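Local coordinates for protein mandelate racemase/muconate lactonizing enzyme/Enolase superfamily (Rhodobacter sphaeroides, PDB 2HZG) that belongs to the enolase superfamily, joining an N-terminal capping domain to a TIM-like barrel domain, and carries a bound sodium ion, at residues Gln74-Pro79 against Met108-Leu113; Leu150-Ala155 against Val164-Gly169; Arg326-Pro331 against Gly352-Pro357. All blocks are in the same frame, centred on the assembly; numbering follows the deposited sequence.

How the contacts relate
From the N terminus, contact 1 closes first, as helix 99-118 returns to the loop residues Gln-74 to Pro-79 within the N-terminal domain. Contact 2 follows in the barrel domain and closes a short loop, the turn from helix 146-158 into strand 163-167. Contact 3 comes last, where residues 352-357 return to strand 327-331. The three loops lie in series, none enclosing or crossing another. Contacts 1 and 2 sit on opposite sides of the chain's centre, their own centres 38 Å apart. Contacts 2 and 3 reach the same parallel sheet and are bridged directly: Lys-165 NZ forms a salt bridge with Glu-329 OE2 at 3.0 Å.

Contact 1 of 3, residues Gln74-Pro79 against Met108-Leu113; sequences QRLDGP and MALWDL
Leu-76 points its side chain at helix 99-118 and lays one methyl, CD2, against two leucines about one turn apart. CD2 of Leu-76 is 3.9 Å from CD2 of Leu-110 and 4.1 Å from CD2 of Leu-113, and both leucines run at a slant to it. The two helix residues reach it by different first torsions: Leu-110 has CG anti to its carbonyl carbon (chi1 -58°), whereas in Leu-113 CG stands opposite the backbone N (chi1 -168°). Their branches thus converge on the same methyl from neighbouring positions on the helix.

A second, separate touch lies at the far end of the loop. The CA–CB bond of Trp-111 does not aim at the loop, but the indole reaches out until its CZ3 is 4.0 Å from CB of Pro-79, an oblique approach to the ring. The indole NE1 is held by Glu-107 OE2, which helps fix the ring's rotation. The touches across the two segments are all apolar, and no hydrogen bond crosses between them.

The leucines of the helix also rest on Val-33 of strand 27-35, while Leu-110 and Trp-111 both touch Ile-82 of helix 79-92. Trp-111 extends further, to Leu-284 of barrel-domain helix 284-297.

Contact 2 of 3, residues Leu150-Ala155 against Val164-Gly169; sequences LERARA and VKFGWG
Phe-166 drives the rim of its ring into helix 146-158, meeting Arg-152 and Ala-153. The apolar part of the contact belongs to this one ring. Phe-166 CE1 lies 3.6 Å from CB of Arg-152, and its CZ is 3.7 Å from CB of Ala-153, whose methyl is just as near CE2. Arg-152 CB sits at the ring edge, close to its plane. The aromatic side chain reaches the helix with CG anti to the carbonyl carbon (chi1 -72°), and it also meets the ring of Phe-142, their planes about 30° apart.

A backbone nitrogen also packs at the ring edge: Ala-153 N lies 3.6 Å from Phe-166 CZ, a van der Waals approach; the segments share no hydrogen bond.

The polar part leads outward. Beyond its CB, the extended chain of Arg-152 carries the guanidinium away from the phenyl ring, and NH1 bonds to Leu-141 O at the end of strand 135-141. On the neighbouring residue of the strand, Lys-165 NZ is salt-bridged to Glu-227, a ligand of the sodium site.

Helix and strand are consecutive elements of a beta-alpha-beta unit of the barrel. The chemistry divides accordingly: contact between helix and strand is largely apolar and depends on close fit rather than directional bonds, while the charged group of Arg-152 ties the same helix to the preceding strand.

Contact 3 of 3, residues Arg326-Pro331 against Gly352-Pro357; sequences RICEYP and GLIRAP
Strand 327-331 and the irregular segment 352-357 remain apart as backbones, their nearest alpha carbons, those of Cys-328 and Ile-354, being 8.6 Å from each other, and the side chains bridge the gap without any hydrogen bond between the segments. Ile-354 does most of this with the end of its longer branch. Its CD1 is 3.6 Å from Cys-328 SG and 3.7 Å from Tyr-330 CD1, so a single methyl touches two residues that alternate along the strand and point to the same side of it. CG1 of Ile-354 adds a further touch on the sulfur, SG of Cys-328, at 3.7 Å.

Cys-328 places SG between its backbone N and carbonyl carbon, and Ile-354 holds CG1 in the equivalent position (chi1 61°), which, with chi2 extended (164°), brings CD1 to the strand. Tyr-330 meets that methyl with the edge of its ring, near the ring plane, and the two side chains cross at roughly a right angle. One face of the tyrosine ring is approached by CD of the next residue, Pro-331, and the ring of His-309 meets it with planes about 80° apart. A glycerol lies about 4 Å from the Tyr-330 side chain.

Between the two touching strand residues, the CA–CB bond of Glu-329 turns away from residues 352-357, and its carboxylate is hydrogen-bonded to Ser-139 OG and Thr-305 N. Strand 327-331 pairs with strand 135-141, the first of the barrel, whereas helix 309-316 supplies Leu-316 against Cys-328 and Leu-312 against Tyr-330; Ile-354 rests in addition on Ile-346 of a loop.

Contact 1 of 3, residues Gln74-Pro79 against Met108-Leu113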
# COMPACT_ATOMS: atom_id res chain seq x y z
N GLN A 74 1.44 17.31 -18.74
CA GLN A 74 2.67 16.58 -19.08
C GLN A 74 2.81 16.27 -20.57
O GLN A 74 1.82 15.94 -21.23
CB GLN A 74 2.76 15.29 -18.25
CG GLN A 74 3.03 15.61 -16.77
CD GLN A 74 4.46 16.14 -16.58
OE1 GLN A 74 5.37 15.70 -17.27
NE2 GLN A 74 4.64 17.09 -15.67
N ARG A 75 4.04 16.35 -21.08
CA ARG A 75 4.31 16.03 -22.47
C ARG A 75 4.22 14.53 -22.68
O ARG A 75 4.70 13.74 -21.85
CB ARG A 75 5.71 16.51 -22.90
CG ARG A 75 5.87 18.02 -22.84
CD ARG A 75 7.17 18.50 -23.58
NE ARG A 75 7.07 19.93 -23.82
CZ ARG A 75 6.42 20.47 -24.85
NH1 ARG A 75 5.79 19.69 -25.74
NH2 ARG A 75 6.36 21.80 -24.99
N LEU A 76 3.60 14.15 -23.80
CA LEU A 76 3.39 12.76 -24.13
C LEU A 76 3.73 12.55 -25.61
O LEU A 76 2.83 12.45 -26.48
CB LEU A 76 1.95 12.33 -23.79
CG LEU A 76 1.56 10.85 -23.94
CD1 LEU A 76 2.28 9.97 -22.90
CD2 LEU A 76 0.04 10.70 -23.83
N ASP A 77 5.03 12.50 -25.87
CA ASP A 77 5.60 12.41 -27.22
C ASP A 77 5.97 10.99 -27.63
O ASP A 77 6.46 10.79 -28.75
CB ASP A 77 6.87 13.27 -27.31
CG ASP A 77 6.57 14.75 -27.32
OD1 ASP A 77 5.55 15.14 -27.94
OD2 ASP A 77 7.35 15.53 -26.71
N GLY A 78 5.76 10.01 -26.74
CA GLY A 78 6.11 8.63 -27.03
C GLY A 78 6.16 7.79 -25.77
O GLY A 78 6.01 8.33 -24.67
N PRO A 79 6.35 6.47 -25.92
CA PRO A 79 6.36 5.53 -24.80
C PRO A 79 7.25 5.94 -23.62
O PRO A 79 6.87 5.74 -22.48
CB PRO A 79 6.87 4.23 -25.44
CG PRO A 79 6.34 4.31 -26.82
CD PRO A 79 6.54 5.76 -27.20
N MET A 108 -2.25 2.89 -18.17
CA MET A 108 -2.75 2.07 -19.26
C MET A 108 -3.50 2.91 -20.32
O MET A 108 -3.41 2.59 -21.50
CB MET A 108 -3.58 0.87 -18.77
CG MET A 108 -4.97 1.17 -18.32
SD MET A 108 -5.93 -0.32 -17.91
CE MET A 108 -4.92 -0.94 -16.55
N ALA A 109 -4.18 3.99 -19.89
CA ALA A 109 -4.86 4.91 -20.82
C ALA A 109 -3.85 5.64 -21.71
O ALA A 109 -4.18 5.98 -22.85
CB ALA A 109 -5.73 5.94 -20.05
N LEU A 110 -2.64 5.86 -21.20
CA LEU A 110 -1.54 6.43 -21.99
C LEU A 110 -1.06 5.50 -23.09
O LEU A 110 -0.83 5.94 -24.22
CB LEU A 110 -0.36 6.86 -21.09
CG LEU A 110 -0.69 7.89 -20.01
CD1 LEU A 110 0.61 8.35 -19.33
CD2 LEU A 110 -1.46 9.05 -20.63
N TRP A 111 -0.91 4.22 -22.77
CA TRP A 111 -0.63 3.21 -23.78
C TRP A 111 -1.73 3.11 -24.83
O TRP A 111 -1.43 3.01 -26.02
CB TRP A 111 -0.41 1.85 -23.15
CG TRP A 111 0.85 1.80 -22.32
CD1 TRP A 111 0.93 1.85 -20.97
CD2 TRP A 111 2.19 1.71 -22.81
NE1 TRP A 111 2.25 1.78 -20.58
CE2 TRP A 111 3.04 1.71 -21.69
CE3 TRP A 111 2.76 1.64 -24.10
CZ2 TRP A 111 4.43 1.62 -21.80
CZ3 TRP A 111 4.13 1.56 -24.22
CH2 TRP A 111 4.96 1.54 -23.08
N ASP A 112 -2.99 3.13 -24.38
CA ASP A 112 -4.14 3.15 -25.27
C ASP A 112 -4.10 4.38 -26.19
O ASP A 112 -4.23 4.24 -27.42
CB ASP A 112 -5.44 3.09 -24.46
CG ASP A 112 -6.67 2.79 -25.34
OD1 ASP A 112 -6.58 1.92 -26.24
OD2 ASP A 112 -7.73 3.42 -25.13
N LEU A 113 -3.90 5.57 -25.61
CA LEU A 113 -3.84 6.83 -26.36
C LEU A 113 -2.70 6.80 -27.39
O LEU A 113 -2.92 7.04 -28.56
CB LEU A 113 -3.65 8.03 -25.40
CG LEU A 113 -3.81 9.49 -25.89
CD1 LEU A 113 -4.02 10.43 -24.70
CD2 LEU A 113 -2.66 9.98 -26.78

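Contact 2 of 3, residues Leu150-Ala155 against Val164-Gly169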
# COMPACT_ATOMS: atom_id res chain seq x y z
N LEU A 150 -20.44 -27.29 -8.40
CA LEU A 150 -20.49 -28.33 -9.44
C LEU A 150 -21.17 -27.80 -10.72
O LEU A 150 -20.63 -27.94 -11.81
CB LEU A 150 -21.22 -29.58 -8.91
CG LEU A 150 -21.31 -30.84 -9.77
CD1 LEU A 150 -21.65 -32.04 -8.87
CD2 LEU A 150 -22.35 -30.67 -10.91
N GLU A 151 -22.35 -27.18 -10.55
CA GLU A 151 -23.15 -26.67 -11.68
C GLU A 151 -22.40 -25.58 -12.48
O GLU A 151 -22.42 -25.57 -13.73
CB GLU A 151 -24.49 -26.11 -11.19
CG GLU A 151 -25.52 -27.17 -10.68
CD GLU A 151 -25.83 -28.27 -11.71
OE1 GLU A 151 -25.87 -27.97 -12.93
OE2 GLU A 151 -26.03 -29.43 -11.31
N ARG A 152 -21.72 -24.69 -11.75
CA ARG A 152 -20.82 -23.69 -12.35
C ARG A 152 -19.71 -24.30 -13.17
O ARG A 152 -19.42 -23.83 -14.28
CB ARG A 152 -20.24 -22.77 -11.27
CG ARG A 152 -21.32 -21.90 -10.67
CD ARG A 152 -20.84 -21.02 -9.54
NE ARG A 152 -21.99 -20.32 -8.97
CZ ARG A 152 -21.91 -19.35 -8.06
NH1 ARG A 152 -20.72 -18.97 -7.60
NH2 ARG A 152 -23.00 -18.76 -7.62
N ALA A 153 -19.08 -25.35 -12.63
CA ALA A 153 -18.00 -26.01 -13.35
C ALA A 153 -18.53 -26.74 -14.59
O ALA A 153 -17.89 -26.72 -15.66
CB ALA A 153 -17.23 -26.97 -12.42
N ARG A 154 -19.68 -27.40 -14.43
CA ARG A 154 -20.38 -28.09 -15.52
C ARG A 154 -20.73 -27.10 -16.63
O ARG A 154 -20.48 -27.38 -17.79
CB ARG A 154 -21.64 -28.81 -14.97
CG ARG A 154 -22.36 -29.77 -15.93
CD ARG A 154 -23.53 -30.51 -15.23
NE ARG A 154 -24.39 -31.24 -16.18
CZ ARG A 154 -24.44 -32.57 -16.31
NH1 ARG A 154 -23.69 -33.36 -15.56
NH2 ARG A 154 -25.27 -33.11 -17.21
N ALA A 155 -21.28 -25.93 -16.27
CA ALA A 155 -21.65 -24.90 -17.26
C ALA A 155 -20.43 -24.34 -18.00
O ALA A 155 -20.48 -24.18 -19.22
CB ALA A 155 -22.47 -23.79 -16.63
N VAL A 164 -10.84 -24.34 -15.39
CA VAL A 164 -11.70 -23.54 -14.51
C VAL A 164 -10.97 -23.23 -13.20
O VAL A 164 -10.23 -24.08 -12.67
CB VAL A 164 -13.06 -24.25 -14.18
CG1 VAL A 164 -13.90 -23.41 -13.23
CG2 VAL A 164 -13.88 -24.55 -15.45
N LYS A 165 -11.18 -22.02 -12.69
CA LYS A 165 -10.71 -21.64 -11.35
C LYS A 165 -11.92 -21.23 -10.54
O LYS A 165 -12.79 -20.54 -11.04
CB LYS A 165 -9.71 -20.48 -11.42
CG LYS A 165 -9.09 -20.15 -10.05
CD LYS A 165 -8.00 -19.10 -10.20
CE LYS A 165 -8.57 -17.69 -10.19
NZ LYS A 165 -7.48 -16.68 -10.38
N PHE A 166 -12.00 -21.70 -9.30
CA PHE A 166 -12.97 -21.17 -8.36
C PHE A 166 -12.24 -20.41 -7.26
O PHE A 166 -11.19 -20.84 -6.79
CB PHE A 166 -13.81 -22.28 -7.74
CG PHE A 166 -14.78 -22.88 -8.70
CD1 PHE A 166 -16.01 -22.28 -8.88
CD2 PHE A 166 -14.45 -24.00 -9.46
CE1 PHE A 166 -16.92 -22.80 -9.77
CE2 PHE A 166 -15.36 -24.52 -10.35
CZ PHE A 166 -16.58 -23.92 -10.52
N GLY A 167 -12.82 -19.31 -6.83
CA GLY A 167 -12.20 -18.48 -5.81
C GLY A 167 -13.22 -18.09 -4.79
O GLY A 167 -14.41 -18.08 -5.08
N TRP A 168 -12.74 -17.79 -3.59
CA TRP A 168 -13.53 -17.05 -2.60
C TRP A 168 -14.84 -17.78 -2.25
O TRP A 168 -14.84 -19.01 -2.03
CB TRP A 168 -13.81 -15.62 -3.10
CG TRP A 168 -12.58 -14.81 -3.50
CD1 TRP A 168 -11.94 -14.82 -4.72
CD2 TRP A 168 -11.86 -13.87 -2.69
NE1 TRP A 168 -10.87 -13.95 -4.71
CE2 TRP A 168 -10.81 -13.35 -3.48
CE3 TRP A 168 -12.01 -13.41 -1.38
CZ2 TRP A 168 -9.91 -12.39 -3.00
CZ3 TRP A 168 -11.12 -12.44 -0.90
CH2 TRP A 168 -10.08 -11.95 -1.71
N GLY A 169 -15.95 -17.05 -2.18
CA GLY A 169 -17.19 -17.61 -1.63
C GLY A 169 -16.87 -18.13 -0.24
O GLY A 169 -16.20 -17.45 0.54

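Contact 3 of 3, residues Arg326-Pro331 against Gly352-Pro357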
# COMPACT_ATOMS: atom_id res chain seq x y z
N ARG A 326 1.07 -19.57 -21.78
CA ARG A 326 -0.11 -19.72 -22.62
C ARG A 326 -1.44 -19.62 -21.91
O ARG A 326 -2.45 -19.46 -22.54
CB ARG A 326 -0.06 -21.05 -23.38
CG ARG A 326 1.10 -21.09 -24.33
CD ARG A 326 0.90 -22.05 -25.53
NE ARG A 326 1.99 -21.90 -26.49
CZ ARG A 326 3.18 -22.51 -26.39
NH1 ARG A 326 3.43 -23.31 -25.36
NH2 ARG A 326 4.12 -22.31 -27.32
N ILE A 327 -1.47 -19.76 -20.60
CA ILE A 327 -2.78 -19.65 -19.98
C ILE A 327 -3.08 -18.20 -19.54
O ILE A 327 -2.15 -17.43 -19.24
CB ILE A 327 -2.98 -20.67 -18.86
CG1 ILE A 327 -2.52 -20.12 -17.54
CG2 ILE A 327 -2.27 -22.02 -19.19
CD1 ILE A 327 -3.45 -20.49 -16.47
N CYS A 328 -4.36 -17.83 -19.57
CA CYS A 328 -4.78 -16.54 -19.07
C CYS A 328 -6.05 -16.69 -18.27
O CYS A 328 -6.84 -17.61 -18.53
CB CYS A 328 -4.99 -15.51 -20.20
SG CYS A 328 -6.35 -15.89 -21.33
N GLU A 329 -6.23 -15.80 -17.31
CA GLU A 329 -7.48 -15.69 -16.59
C GLU A 329 -8.55 -15.01 -17.44
O GLU A 329 -8.32 -13.97 -18.05
CB GLU A 329 -7.29 -14.92 -15.27
CG GLU A 329 -8.52 -14.95 -14.39
CD GLU A 329 -8.28 -14.45 -12.97
OE1 GLU A 329 -7.28 -13.74 -12.74
OE2 GLU A 329 -9.13 -14.74 -12.07
N TYR A 330 -9.73 -15.61 -17.43
CA TYR A 330 -10.87 -15.09 -18.16
C TYR A 330 -12.08 -14.98 -17.23
O TYR A 330 -12.58 -15.99 -16.77
CB TYR A 330 -11.19 -15.98 -19.37
CG TYR A 330 -12.23 -15.38 -20.27
CD1 TYR A 330 -11.88 -14.50 -21.31
CD2 TYR A 330 -13.59 -15.61 -20.04
CE1 TYR A 330 -12.86 -13.91 -22.12
CE2 TYR A 330 -14.57 -15.03 -20.84
CZ TYR A 330 -14.20 -14.19 -21.88
OH TYR A 330 -15.18 -13.62 -22.66
N PRO A 331 -12.61 -13.76 -17.01
CA PRO A 331 -13.78 -13.67 -16.12
C PRO A 331 -15.02 -14.27 -16.80
O PRO A 331 -15.54 -13.71 -17.77
CB PRO A 331 -13.97 -12.16 -15.91
CG PRO A 331 -13.22 -11.50 -16.95
CD PRO A 331 -12.22 -12.45 -17.56
N GLY A 352 -9.89 -21.59 -30.12
CA GLY A 352 -10.35 -21.28 -28.75
C GLY A 352 -9.41 -20.39 -27.96
O GLY A 352 -9.57 -20.22 -26.75
N LEU A 353 -8.42 -19.81 -28.64
CA LEU A 353 -7.42 -18.97 -28.00
C LEU A 353 -7.81 -17.49 -28.08
O LEU A 353 -8.40 -17.03 -29.09
CB LEU A 353 -6.05 -19.19 -28.63
CG LEU A 353 -5.46 -20.60 -28.63
CD1 LEU A 353 -4.11 -20.58 -29.30
CD2 LEU A 353 -5.33 -21.14 -27.21
N ILE A 354 -7.48 -16.74 -27.04
CA ILE A 354 -7.67 -15.29 -27.07
C ILE A 354 -6.33 -14.58 -26.95
O ILE A 354 -5.32 -15.18 -26.57
CB ILE A 354 -8.64 -14.79 -25.95
CG1 ILE A 354 -8.10 -15.13 -24.54
CG2 ILE A 354 -10.10 -15.29 -26.20
CD1 ILE A 354 -8.81 -14.30 -23.41
N ARG A 355 -6.30 -13.30 -27.26
CA ARG A 355 -5.01 -12.61 -27.26
C ARG A 355 -5.19 -11.13 -27.02
O ARG A 355 -6.30 -10.59 -27.19
CB ARG A 355 -4.23 -12.90 -28.55
CG ARG A 355 -4.78 -12.24 -29.82
CD ARG A 355 -4.13 -12.87 -31.05
NE ARG A 355 -4.53 -14.27 -31.17
CZ ARG A 355 -3.74 -15.26 -31.56
NH1 ARG A 355 -2.47 -15.01 -31.86
NH2 ARG A 355 -4.22 -16.50 -31.64
N ALA A 356 -4.12 -10.51 -26.56
CA ALA A 356 -4.02 -9.06 -26.51
C ALA A 356 -4.35 -8.58 -27.93
O ALA A 356 -3.70 -9.01 -28.91
CB ALA A 356 -2.62 -8.64 -26.09
N PRO A 357 -5.39 -7.74 -28.06
CA PRO A 357 -5.88 -7.36 -29.39
C PRO A 357 -4.80 -6.88 -30.37
O PRO A 357 -3.88 -6.15 -30.00
CB PRO A 357 -6.89 -6.26 -29.09
CG PRO A 357 -7.43 -6.66 -27.74
CD PRO A 357 -6.23 -7.15 -27.00